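Local coordinates for protein ORF98 PTP-2 (Cydia pomonella granulosis virus, PDB 6I28) that probably removes phosphate from phosphotyrosine and phosphoserine or phosphothreonine of proteins, as a dual-specificity phosphatase, perhaps with MAP kinases among its substrates, at residues S48-A51 / P52-A56; Y58-D61 / G62-L65; F86-L89 / W90-H94; Y133-K137 / R138-P142. All blocks are in the same frame, centred on the assembly; numbering follows the deposited sequence.

Contact 1: residues S48-A51 / P52-A56; sequences SDVA and PIKRA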
loop_
_atom_site.group_PDB
_atom_site.type_symbol
_atom_site.label_atom_id
_atom_site.label_comp_id
_atom_site.label_asym_id
_atom_site.label_seq_id
_atom_site.Cartn_x
_atom_site.Cartn_y
_atom_site.Cartn_z
ATOM N N SER A 48 6.067 14.385 -3.761
ATOM C CA SER A 48 6.425 15.099 -4.977
ATOM C C SER A 48 5.171 15.334 -5.817
ATOM O O SER A 48 4.056 14.988 -5.417
ATOM C CB SER A 48 7.492 14.324 -5.756
ATOM O OG SER A 48 7.103 13.004 -6.121
ATOM N N ASP A 49 5.351 15.927 -6.995
ATOM C CA ASP A 49 4.227 16.239 -7.871
ATOM C C ASP A 49 3.703 14.976 -8.548
ATOM O O ASP A 49 4.477 14.253 -9.187
ATOM C CB ASP A 49 4.671 17.242 -8.932
ATOM C CG ASP A 49 3.508 17.885 -9.663
ATOM O OD1 ASP A 49 2.343 17.463 -9.458
ATOM O OD2 ASP A 49 3.781 18.823 -10.454
ATOM N N VAL A 50 2.385 14.721 -8.418
ATOM C CA VAL A 50 1.799 13.517 -9.003
ATOM C C VAL A 50 1.189 13.703 -10.401
ATOM O O VAL A 50 1.011 12.710 -11.128
ATOM C CB VAL A 50 0.694 12.929 -8.101
ATOM C CG1 VAL A 50 -0.651 13.631 -8.318
ATOM C CG2 VAL A 50 0.527 11.414 -8.339
ATOM N N ALA A 51 0.882 14.943 -10.804
ATOM C CA ALA A 51 0.209 15.159 -12.082
ATOM C C ALA A 51 0.964 14.559 -13.265
ATOM O O ALA A 51 0.313 14.033 -14.190
ATOM C CB ALA A 51 -0.006 16.662 -12.293
ATOM N N PRO A 52 2.289 14.594 -13.304
ATOM C CA PRO A 52 3.000 13.931 -14.413
ATOM C C PRO A 52 2.816 12.433 -14.414
ATOM O O PRO A 52 2.740 11.815 -15.490
ATOM C CB PRO A 52 4.468 14.296 -14.156
ATOM C CG PRO A 52 4.386 15.607 -13.319
ATOM C CD PRO A 52 3.163 15.447 -12.477
ATOM N N ILE A 53 2.789 11.811 -13.236
ATOM C CA ILE A 53 2.560 10.373 -13.190
ATOM C C ILE A 53 1.148 10.065 -13.664
ATOM O O ILE A 53 0.935 9.136 -14.444
ATOM C CB ILE A 53 2.812 9.811 -11.784
ATOM C CG1 ILE A 53 4.240 10.105 -11.356
ATOM C CG2 ILE A 53 2.598 8.324 -11.791
ATOM C CD1 ILE A 53 4.523 9.683 -9.951
ATOM N N LYS A 54 0.158 10.826 -13.169
ATOM C CA LYS A 54 -1.221 10.638 -13.619
ATOM C C LYS A 54 -1.315 10.788 -15.132
ATOM O O LYS A 54 -1.970 9.994 -15.805
ATOM C CB LYS A 54 -2.153 11.652 -12.950
ATOM C CG LYS A 54 -2.479 11.309 -11.529
ATOM C CD LYS A 54 -3.783 11.934 -10.992
ATOM C CE LYS A 54 -4.130 11.316 -9.598
ATOM N NZ LYS A 54 -5.508 11.575 -9.104
ATOM N N ARG A 55 -0.678 11.822 -15.679
ATOM C CA ARG A 55 -0.760 12.065 -17.109
ATOM C C ARG A 55 -0.124 10.926 -17.894
ATOM O O ARG A 55 -0.684 10.453 -18.888
ATOM C CB ARG A 55 -0.086 13.396 -17.451
ATOM C CG ARG A 55 -0.372 13.866 -18.891
ATOM C CD ARG A 55 -0.064 15.385 -19.113
ATOM N NE ARG A 55 -0.462 16.164 -17.942
ATOM C CZ ARG A 55 0.337 16.983 -17.274
ATOM N NH1 ARG A 55 1.583 17.164 -17.668
ATOM N NH2 ARG A 55 -0.125 17.627 -16.214
ATOM N N ALA A 56 1.033 10.443 -17.449
ATOM C CA ALA A 56 1.738 9.450 -18.249
ATOM C C ALA A 56 1.021 8.117 -18.204
ATOM O O ALA A 56 0.946 7.420 -19.222
ATOM C CB ALA A 56 3.179 9.297 -17.767
#
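Asp49, Val50 and Ala51 meet Pro52 to Arg55 in a local contact at the start of helix 51-57, on the surface, where the chain leaves strand 41-46 and turns into the helix. The cap comes first. With CG of Asp49 anti to its own backbone N (chi1 -166°), the carboxylate swings forward beside the first turn, and Ala51 N donates to Asp49 OD1 at 3.2 Å. The N-H reaches that oxygen from well above the carboxylate plane. The same side chain crosses the Pro52 ring at about a right angle, with OD1 3.7 Å from Pro52 CD. Two backbone bonds then set the helix going: Lys54 N to Val50 O at 2.9 Å, almost straight at 171°, and Arg55 N to Ala51 O at 2.8 Å. Arg55 bends at chi3 (-39°), and this turns its guanidinium back so that one face looks onto Ala51 O, with NH2 4.0 Å from Ala51 CB. On the inner side, Val50 CG2 lies 4.4 Å from Ile53 CB, and Ile53 continues inward to Met30, Ile46 and Phe23. Lys54 stretches out beyond CG, and its NZ bonds to His64 O on strand 64-68. The bond from Ala51 N to the Asp49 carboxylate, just ahead of the first turn, is a side-chain cap of the helix N-terminus; Pro52 fits the same turn because its missing N-H would have had no helical acceptor. The capped helix is the connection of a beta-alpha-beta crossover between the parallel strands 41-46 and 64-68 of the phosphatase sheet.

Contact 2: residues Y58-D61 / G62-L65; sequences YLPD and GDHL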
loop_
_atom_site.group_PDB
_atom_site.type_symbol
_atom_site.label_atom_id
_atom_site.label_comp_id
_atom_site.label_asym_id
_atom_site.label_seq_id
_atom_site.Cartn_x
_atom_site.Cartn_y
_atom_site.Cartn_z
ATOM N N TYR A 58 -2.275 7.686 -17.496
ATOM C CA TYR A 58 -3.518 7.974 -18.196
ATOM C C TYR A 58 -4.602 6.946 -17.889
ATOM O O TYR A 58 -5.307 6.470 -18.774
ATOM C CB TYR A 58 -3.323 8.091 -19.706
ATOM C CG TYR A 58 -4.244 9.115 -20.283
ATOM C CD1 TYR A 58 -3.954 10.464 -20.186
ATOM C CD2 TYR A 58 -5.429 8.747 -20.919
ATOM C CE1 TYR A 58 -4.798 11.405 -20.709
ATOM C CE2 TYR A 58 -6.275 9.692 -21.449
ATOM C CZ TYR A 58 -5.960 11.015 -21.342
ATOM O OH TYR A 58 -6.801 11.962 -21.895
ATOM N N LEU A 59 -4.772 6.632 -16.620
ATOM C CA LEU A 59 -5.747 5.615 -16.285
ATOM C C LEU A 59 -7.116 6.242 -16.260
ATOM O O LEU A 59 -7.228 7.469 -16.175
ATOM C CB LEU A 59 -5.417 4.970 -14.945
ATOM C CG LEU A 59 -4.088 4.232 -14.881
ATOM C CD1 LEU A 59 -3.636 4.070 -13.512
ATOM C CD2 LEU A 59 -4.207 2.858 -15.529
ATOM N N PRO A 60 -8.177 5.438 -16.323
ATOM C CA PRO A 60 -9.530 6.038 -16.335
ATOM C C PRO A 60 -9.767 6.752 -15.013
ATOM O O PRO A 60 -9.142 6.460 -13.968
ATOM C CB PRO A 60 -10.466 4.847 -16.491
ATOM C CG PRO A 60 -9.570 3.776 -17.248
ATOM C CD PRO A 60 -8.181 3.989 -16.628
ATOM N N ASP A 61 -10.674 7.710 -15.067
ATOM C CA ASP A 61 -11.077 8.452 -13.885
ATOM C C ASP A 61 -11.404 7.489 -12.759
ATOM O O ASP A 61 -12.209 6.567 -12.931
ATOM C CB ASP A 61 -12.302 9.317 -14.187
ATOM C CG ASP A 61 -11.983 10.502 -15.075
ATOM O OD1 ASP A 61 -10.842 11.027 -15.019
ATOM O OD2 ASP A 61 -12.878 10.912 -15.820
ATOM N N GLY A 62 -10.767 7.689 -11.618
ATOM C CA GLY A 62 -11.048 6.923 -10.471
ATOM C C GLY A 62 -10.089 5.794 -10.247
ATOM O O GLY A 62 -10.072 5.235 -9.166
ATOM N N ASP A 63 -9.299 5.440 -11.260
ATOM C CA ASP A 63 -8.346 4.343 -11.131
ATOM C C ASP A 63 -6.956 4.808 -10.769
ATOM O O ASP A 63 -6.060 3.952 -10.587
ATOM C CB ASP A 63 -8.282 3.490 -12.400
ATOM C CG ASP A 63 -9.554 2.690 -12.641
ATOM O OD1 ASP A 63 -10.337 2.471 -11.691
ATOM O OD2 ASP A 63 -9.803 2.329 -13.800
ATOM N N HIS A 64 -6.779 6.081 -10.466
ATOM C CA HIS A 64 -5.492 6.581 -9.978
ATOM C C HIS A 64 -5.759 7.538 -8.828
ATOM O O HIS A 64 -6.355 8.601 -9.026
ATOM C CB HIS A 64 -4.706 7.260 -11.085
ATOM C CG HIS A 64 -3.279 7.513 -10.729
ATOM N ND1 HIS A 64 -2.313 7.794 -11.673
ATOM C CD2 HIS A 64 -2.653 7.519 -9.528
ATOM C CE1 HIS A 64 -1.153 7.952 -11.058
ATOM N NE2 HIS A 64 -1.335 7.792 -9.757
ATOM N N LEU A 65 -5.374 7.125 -7.637
ATOM C CA LEU A 65 -5.522 7.848 -6.393
ATOM C C LEU A 65 -4.166 8.329 -5.900
ATOM O O LEU A 65 -3.202 7.570 -5.873
ATOM C CB LEU A 65 -6.121 6.931 -5.330
ATOM C CG LEU A 65 -6.411 7.490 -3.933
ATOM C CD1 LEU A 65 -7.338 8.665 -4.157
ATOM C CD2 LEU A 65 -7.049 6.503 -2.992
HETATM O O HOH W 1 -3.490 7.958 -14.346
HETATM O O HOH W 2 -13.210 4.061 -11.921
#
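Asp63 N closes the turn from Pro60 to Asp63 by bonding to Pro60 O at 2.9 Å, with an angle of 163° at the hydrogen. This is a type II beta turn, and Gly62 takes its third position with phi 98°, where a CB would be jammed against Asp61 O. Van der Waals contact is modest. Leu59 CD1 comes 4.1 Å from His64 CB, the two side chains crossing at about a right angle, while Leu59 CB lies 4.1 Å from Asp63 CB. The Asp63 carboxylate leans toward the proline ring, OD2 standing 3.7 Å from Pro60 CD and as far from CB and CG. Water links the two limbs twice. One molecule accepts from Leu59 N at 2.9 Å and meets His64 ND1 in the plane of the imidazole, also at 2.9 Å; another donates to Asp61 O and, at 3.3 Å, to Asp63 OD1. The other imidazole nitrogen, NE2, bonds to Ser44 OG, so the ring is held at both nitrogens. Asp63 OD1 forms salt bridges with Lys92 and Lys98 as well. Two ammonium groups on one buried carboxylate would be expected to keep it ionised and to hold this beta turn beside helix 82-95.

Contact 3: residues F86-L89 / W90-H94; sequences FNYL and WLKIH
The chi1 of Tyr88 (-177°) points CG away from its own N and sends the ring down the helix toward Lys92, and Lys92 answers by bending at chi2 (-61°) so that its aliphatic chain runs obliquely over one face of that ring. CG of Lys92 stands 4.1 Å from the Tyr88 ring centroid, nearly on the ring normal, a CH-pi contact; farther out, Lys92 CE comes 3.6 Å from Tyr88 CE1. The two polar ends go to other partners: Tyr88 OH bonds to Gly62 O, and Lys92 NZ forms a salt bridge with Glu96. Tyr88 and Lys92 are i and i+4, one turn apart on helix 82-95, which packs in the alpha/beta phosphatase fold against strands 41-46 and 100-103 and against helix 110-123. Facing that interior, Leu89 CB lies 4.4 Å from Ile93 CD1, and both side chains rest on Val100 and Tyr118. Another flank carries Phe86 and Trp90, side by side and pointing the same way, with Phe86 CZ 4.0 Å from Trp90 CD1 and the Phe86 ring and the five-membered ring of Trp90 inclined obliquely at 32°. Phe86 also makes a cation-pi contact with Arg121. One turn on from Trp90, the His94 imidazole takes Trp90 CZ2 over one face, and its ND1 makes a weak bond to Trp90 O at 3.4 Å.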
loop_
_atom_site.group_PDB
_atom_site.type_symbol
_atom_site.label_atom_id
_atom_site.label_comp_id
_atom_site.label_asym_id
_atom_site.label_seq_id
_atom_site.Cartn_x
_atom_site.Cartn_y
_atom_site.Cartn_z
ATOM N N PHE A 86 -7.688 2.205 2.628
ATOM C CA PHE A 86 -8.159 0.829 2.729
ATOM C C PHE A 86 -9.425 0.568 1.933
ATOM O O PHE A 86 -9.514 -0.430 1.194
ATOM C CB PHE A 86 -8.371 0.397 4.177
ATOM C CG PHE A 86 -8.889 -1.018 4.297
ATOM C CD1 PHE A 86 -8.029 -2.097 4.258
ATOM C CD2 PHE A 86 -10.251 -1.272 4.314
ATOM C CE1 PHE A 86 -8.508 -3.348 4.311
ATOM C CE2 PHE A 86 -10.715 -2.545 4.345
ATOM C CZ PHE A 86 -9.822 -3.577 4.416
ATOM N N ASN A 87 -10.422 1.446 2.087
ATOM C CA ASN A 87 -11.699 1.276 1.408
ATOM C C ASN A 87 -11.542 1.401 -0.083
ATOM O O ASN A 87 -12.175 0.650 -0.833
ATOM C CB ASN A 87 -12.676 2.277 1.933
ATOM C CG ASN A 87 -13.140 1.929 3.296
ATOM O OD1 ASN A 87 -13.291 0.771 3.621
ATOM N ND2 ASN A 87 -13.372 2.937 4.118
ATOM N N TYR A 88 -10.655 2.287 -0.550
ATOM C CA TYR A 88 -10.362 2.351 -1.975
ATOM C C TYR A 88 -9.801 1.030 -2.491
ATOM O O TYR A 88 -10.275 0.452 -3.485
ATOM C CB TYR A 88 -9.401 3.481 -2.236
ATOM C CG TYR A 88 -9.071 3.694 -3.680
ATOM C CD1 TYR A 88 -9.913 4.437 -4.515
ATOM C CD2 TYR A 88 -7.930 3.140 -4.240
ATOM C CE1 TYR A 88 -9.572 4.618 -5.810
ATOM C CE2 TYR A 88 -7.596 3.343 -5.550
ATOM C CZ TYR A 88 -8.420 4.098 -6.347
ATOM O OH TYR A 88 -8.038 4.238 -7.665
ATOM N N LEU A 89 -8.812 0.480 -1.771
ATOM C CA LEU A 89 -8.273 -0.799 -2.222
ATOM C C LEU A 89 -9.358 -1.879 -2.233
ATOM O O LEU A 89 -9.463 -2.658 -3.180
ATOM C CB LEU A 89 -7.154 -1.197 -1.285
ATOM C CG LEU A 89 -5.883 -0.317 -1.364
ATOM C CD1 LEU A 89 -5.021 -0.721 -0.141
ATOM C CD2 LEU A 89 -5.117 -0.460 -2.616
ATOM N N TRP A 90 -10.133 -1.970 -1.153
ATOM C CA TRP A 90 -11.155 -3.001 -1.020
ATOM C C TRP A 90 -12.177 -2.900 -2.164
ATOM O O TRP A 90 -12.495 -3.903 -2.810
ATOM C CB TRP A 90 -11.780 -2.893 0.366
ATOM C CG TRP A 90 -12.440 -4.225 0.742
ATOM C CD1 TRP A 90 -11.856 -5.276 1.452
ATOM C CD2 TRP A 90 -13.724 -4.655 0.390
ATOM N NE1 TRP A 90 -12.720 -6.299 1.557
ATOM C CE2 TRP A 90 -13.887 -5.953 0.915
ATOM C CE3 TRP A 90 -14.772 -4.068 -0.317
ATOM C CZ2 TRP A 90 -15.032 -6.668 0.748
ATOM C CZ3 TRP A 90 -15.897 -4.773 -0.481
ATOM C CH2 TRP A 90 -16.036 -6.071 0.046
ATOM N N LEU A 91 -12.579 -1.690 -2.528
ATOM C CA LEU A 91 -13.592 -1.552 -3.556
ATOM C C LEU A 91 -13.032 -1.820 -4.956
ATOM O O LEU A 91 -13.752 -2.382 -5.812
ATOM C CB LEU A 91 -14.229 -0.159 -3.457
ATOM C CG LEU A 91 -14.979 0.139 -2.153
ATOM C CD1 LEU A 91 -15.207 1.653 -1.960
ATOM C CD2 LEU A 91 -16.331 -0.620 -2.132
ATOM N N LYS A 92 -11.773 -1.438 -5.207
ATOM C CA LYS A 92 -11.136 -1.749 -6.490
ATOM C C LYS A 92 -10.874 -3.233 -6.630
ATOM O O LYS A 92 -11.068 -3.811 -7.703
ATOM C CB LYS A 92 -9.855 -0.959 -6.644
ATOM C CG LYS A 92 -10.137 0.566 -6.894
ATOM C CD LYS A 92 -10.940 0.928 -8.165
ATOM C CE LYS A 92 -11.225 2.413 -8.186
ATOM N NZ LYS A 92 -11.959 2.756 -9.449
ATOM N N ILE A 93 -10.445 -3.876 -5.557
ATOM C CA ILE A 93 -10.144 -5.295 -5.639
ATOM C C ILE A 93 -11.426 -6.119 -5.702
ATOM O O ILE A 93 -11.603 -6.913 -6.623
ATOM C CB ILE A 93 -9.235 -5.695 -4.478
ATOM C CG1 ILE A 93 -7.862 -5.040 -4.687
ATOM C CG2 ILE A 93 -9.108 -7.175 -4.370
ATOM C CD1 ILE A 93 -7.041 -5.013 -3.424
ATOM N N HIS A 94 -12.341 -5.930 -4.745
ATOM C CA HIS A 94 -13.507 -6.806 -4.626
ATOM C C HIS A 94 -14.674 -6.394 -5.521
ATOM O O HIS A 94 -15.407 -7.260 -6.009
ATOM C CB HIS A 94 -13.948 -6.838 -3.157
ATOM C CG HIS A 94 -13.014 -7.612 -2.303
ATOM N ND1 HIS A 94 -11.998 -7.021 -1.589
ATOM C CD2 HIS A 94 -12.863 -8.949 -2.150
ATOM C CE1 HIS A 94 -11.299 -7.953 -0.971
ATOM N NE2 HIS A 94 -11.805 -9.130 -1.297
#

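Contact 4: residues Y133-K137 / R138-P142; sequences YVYGK and RAVHP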
loop_
_atom_site.group_PDB
_atom_site.type_symbol
_atom_site.label_atom_id
_atom_site.label_comp_id
_atom_site.label_asym_id
_atom_site.label_seq_id
_atom_site.Cartn_x
_atom_site.Cartn_y
_atom_site.Cartn_z
ATOM N N TYR A 133 5.017 -11.875 5.623
ATOM C CA TYR A 133 4.492 -12.298 4.325
ATOM C C TYR A 133 4.961 -11.345 3.223
ATOM O O TYR A 133 5.501 -11.771 2.189
ATOM C CB TYR A 133 2.954 -12.398 4.340
ATOM C CG TYR A 133 2.420 -12.902 3.004
ATOM C CD1 TYR A 133 2.295 -14.269 2.739
ATOM C CD2 TYR A 133 2.090 -12.003 1.979
ATOM C CE1 TYR A 133 1.843 -14.734 1.507
ATOM C CE2 TYR A 133 1.638 -12.455 0.734
ATOM C CZ TYR A 133 1.512 -13.820 0.506
ATOM O OH TYR A 133 1.066 -14.263 -0.739
ATOM N N VAL A 134 4.756 -10.041 3.422
ATOM C CA VAL A 134 5.174 -9.081 2.408
ATOM C C VAL A 134 6.682 -9.109 2.201
ATOM O O VAL A 134 7.160 -9.010 1.071
ATOM C CB VAL A 134 4.685 -7.654 2.742
ATOM C CG1 VAL A 134 5.389 -6.711 1.823
ATOM C CG2 VAL A 134 3.184 -7.624 2.722
ATOM N N TYR A 135 7.461 -9.247 3.290
ATOM C CA TYR A 135 8.909 -9.158 3.211
ATOM C C TYR A 135 9.484 -10.352 2.468
ATOM O O TYR A 135 10.511 -10.234 1.797
ATOM C CB TYR A 135 9.524 -9.114 4.614
ATOM C CG TYR A 135 11.018 -8.819 4.634
ATOM C CD1 TYR A 135 11.956 -9.851 4.539
ATOM C CD2 TYR A 135 11.490 -7.524 4.779
ATOM C CE1 TYR A 135 13.323 -9.578 4.568
ATOM C CE2 TYR A 135 12.854 -7.244 4.814
ATOM C CZ TYR A 135 13.757 -8.271 4.701
ATOM O OH TYR A 135 15.098 -7.997 4.728
ATOM N N GLY A 136 8.800 -11.488 2.539
ATOM C CA GLY A 136 9.172 -12.626 1.731
ATOM C C GLY A 136 9.094 -12.402 0.238
ATOM O O GLY A 136 9.764 -13.119 -0.511
ATOM N N LYS A 137 8.275 -11.445 -0.229
ATOM C CA LYS A 137 8.215 -11.147 -1.659
ATOM C C LYS A 137 9.025 -9.913 -2.052
ATOM O O LYS A 137 9.533 -9.850 -3.178
ATOM C CB LYS A 137 6.761 -10.950 -2.124
ATOM C CG LYS A 137 5.760 -12.006 -1.614
ATOM C CD LYS A 137 5.480 -13.140 -2.657
ATOM C CE LYS A 137 4.281 -14.027 -2.241
ATOM N NZ LYS A 137 3.213 -14.049 -3.300
ATOM N N ARG A 138 9.182 -8.960 -1.139
ATOM C CA ARG A 138 9.941 -7.743 -1.405
ATOM C C ARG A 138 10.492 -7.286 -0.069
ATOM O O ARG A 138 9.716 -7.099 0.875
ATOM C CB ARG A 138 9.068 -6.649 -1.994
ATOM C CG ARG A 138 9.821 -5.306 -2.305
ATOM C CD ARG A 138 8.850 -4.259 -2.814
ATOM N NE ARG A 138 9.487 -2.963 -3.098
ATOM C CZ ARG A 138 10.192 -2.676 -4.196
ATOM N NH1 ARG A 138 10.362 -3.594 -5.141
ATOM N NH2 ARG A 138 10.736 -1.464 -4.364
ATOM N N ALA A 139 11.803 -7.117 0.017
ATOM C CA ALA A 139 12.411 -6.597 1.239
ATOM C C ALA A 139 11.849 -5.207 1.502
ATOM O O ALA A 139 12.127 -4.282 0.753
ATOM C CB ALA A 139 13.924 -6.552 1.118
ATOM N N VAL A 140 11.050 -5.050 2.540
ATOM C CA VAL A 140 10.490 -3.761 2.927
ATOM C C VAL A 140 10.976 -3.434 4.332
ATOM O O VAL A 140 11.470 -4.307 5.065
ATOM C CB VAL A 140 8.944 -3.784 2.857
ATOM C CG1 VAL A 140 8.496 -4.013 1.450
ATOM C CG2 VAL A 140 8.428 -4.916 3.782
ATOM N N HIS A 141 10.864 -2.165 4.699
ATOM C CA HIS A 141 11.359 -1.685 5.985
ATOM C C HIS A 141 10.578 -0.432 6.381
ATOM O O HIS A 141 11.073 0.693 6.223
ATOM C CB HIS A 141 12.862 -1.389 5.926
ATOM C CG HIS A 141 13.501 -1.271 7.276
ATOM N ND1 HIS A 141 14.169 -0.139 7.691
ATOM C CD2 HIS A 141 13.554 -2.137 8.314
ATOM C CE1 HIS A 141 14.627 -0.319 8.918
ATOM N NE2 HIS A 141 14.276 -1.527 9.317
ATOM N N PRO A 142 9.368 -0.591 6.909
ATOM C CA PRO A 142 8.581 0.580 7.304
ATOM C C PRO A 142 9.274 1.356 8.408
ATOM O O PRO A 142 9.844 0.785 9.347
ATOM C CB PRO A 142 7.250 -0.025 7.780
ATOM C CG PRO A 142 7.172 -1.356 7.094
ATOM C CD PRO A 142 8.608 -1.843 7.068
#
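Tyr135, near the C-terminal end of helix 127-137, reaches over Ala139 and Val140, which follow it in the chain. From CB, a trans chi1 (-172°) sets CG beside the carbonyl carbon, carrying the ring alongside the loop that follows. From there CD2 lies 3.2 Å from Val140 O, which comes in at the ring edge, in plane, and 4.1 Å from Val140 CG2. CE2 touches the same carbonyl and the Ala139 methyl. Across one face, Ala139 CA sits 4.0 Å from the ring centroid, a CH-pi contact 24° off the normal, and at the tip Tyr135 OH is 4.1 Å from Ala139 CB. At the backbone, Tyr135 CA makes a CA-H...O contact with Arg138 O at 3.2 Å. Val134 O takes two N-H groups, those of Lys137 and Arg138, the latter at 3.0 Å, so this carbonyl is doubly gripped as the chain leaves the helix. Arg138, fully extended to NE, bonds to the carbonyls of Ala106 and Gly107, in the CX5R phosphate-binding loop of the family, and forms a salt bridge with Asp10. On the inner side Val134 CG1 meets Val140 CG2 at 4.0 Å, Val134 packing on Ile116 and Ile119, and Val140 on Ala112, all three of helix 110-123, before the chain goes on to helix 144-151.

How the contacts relate
Contacts 1, 2 and 3 are joined in series, each touching the next. Contacts 1 and 2 have centres 11 Å apart and join through Lys54 NZ to His64 O (3.1 Å, a probable hydrogen bond). Contacts 2 and 3, 14 Å apart between centres, meet where Asp63 OD1 pairs with Lys92 NZ at 2.8 Å and Gly62 O lies 2.7 Å from Tyr88 OH. Contact 4 stands apart: its nearest atoms are about 11 Å from contact 3, and it lies on the other side of the chain's centre from contacts 2 and 3. It is tied to the phosphate-binding loop through Arg138, whose side chain is about 9 Å from the bound calcium ion; that of Ile53 is about 12 Å away.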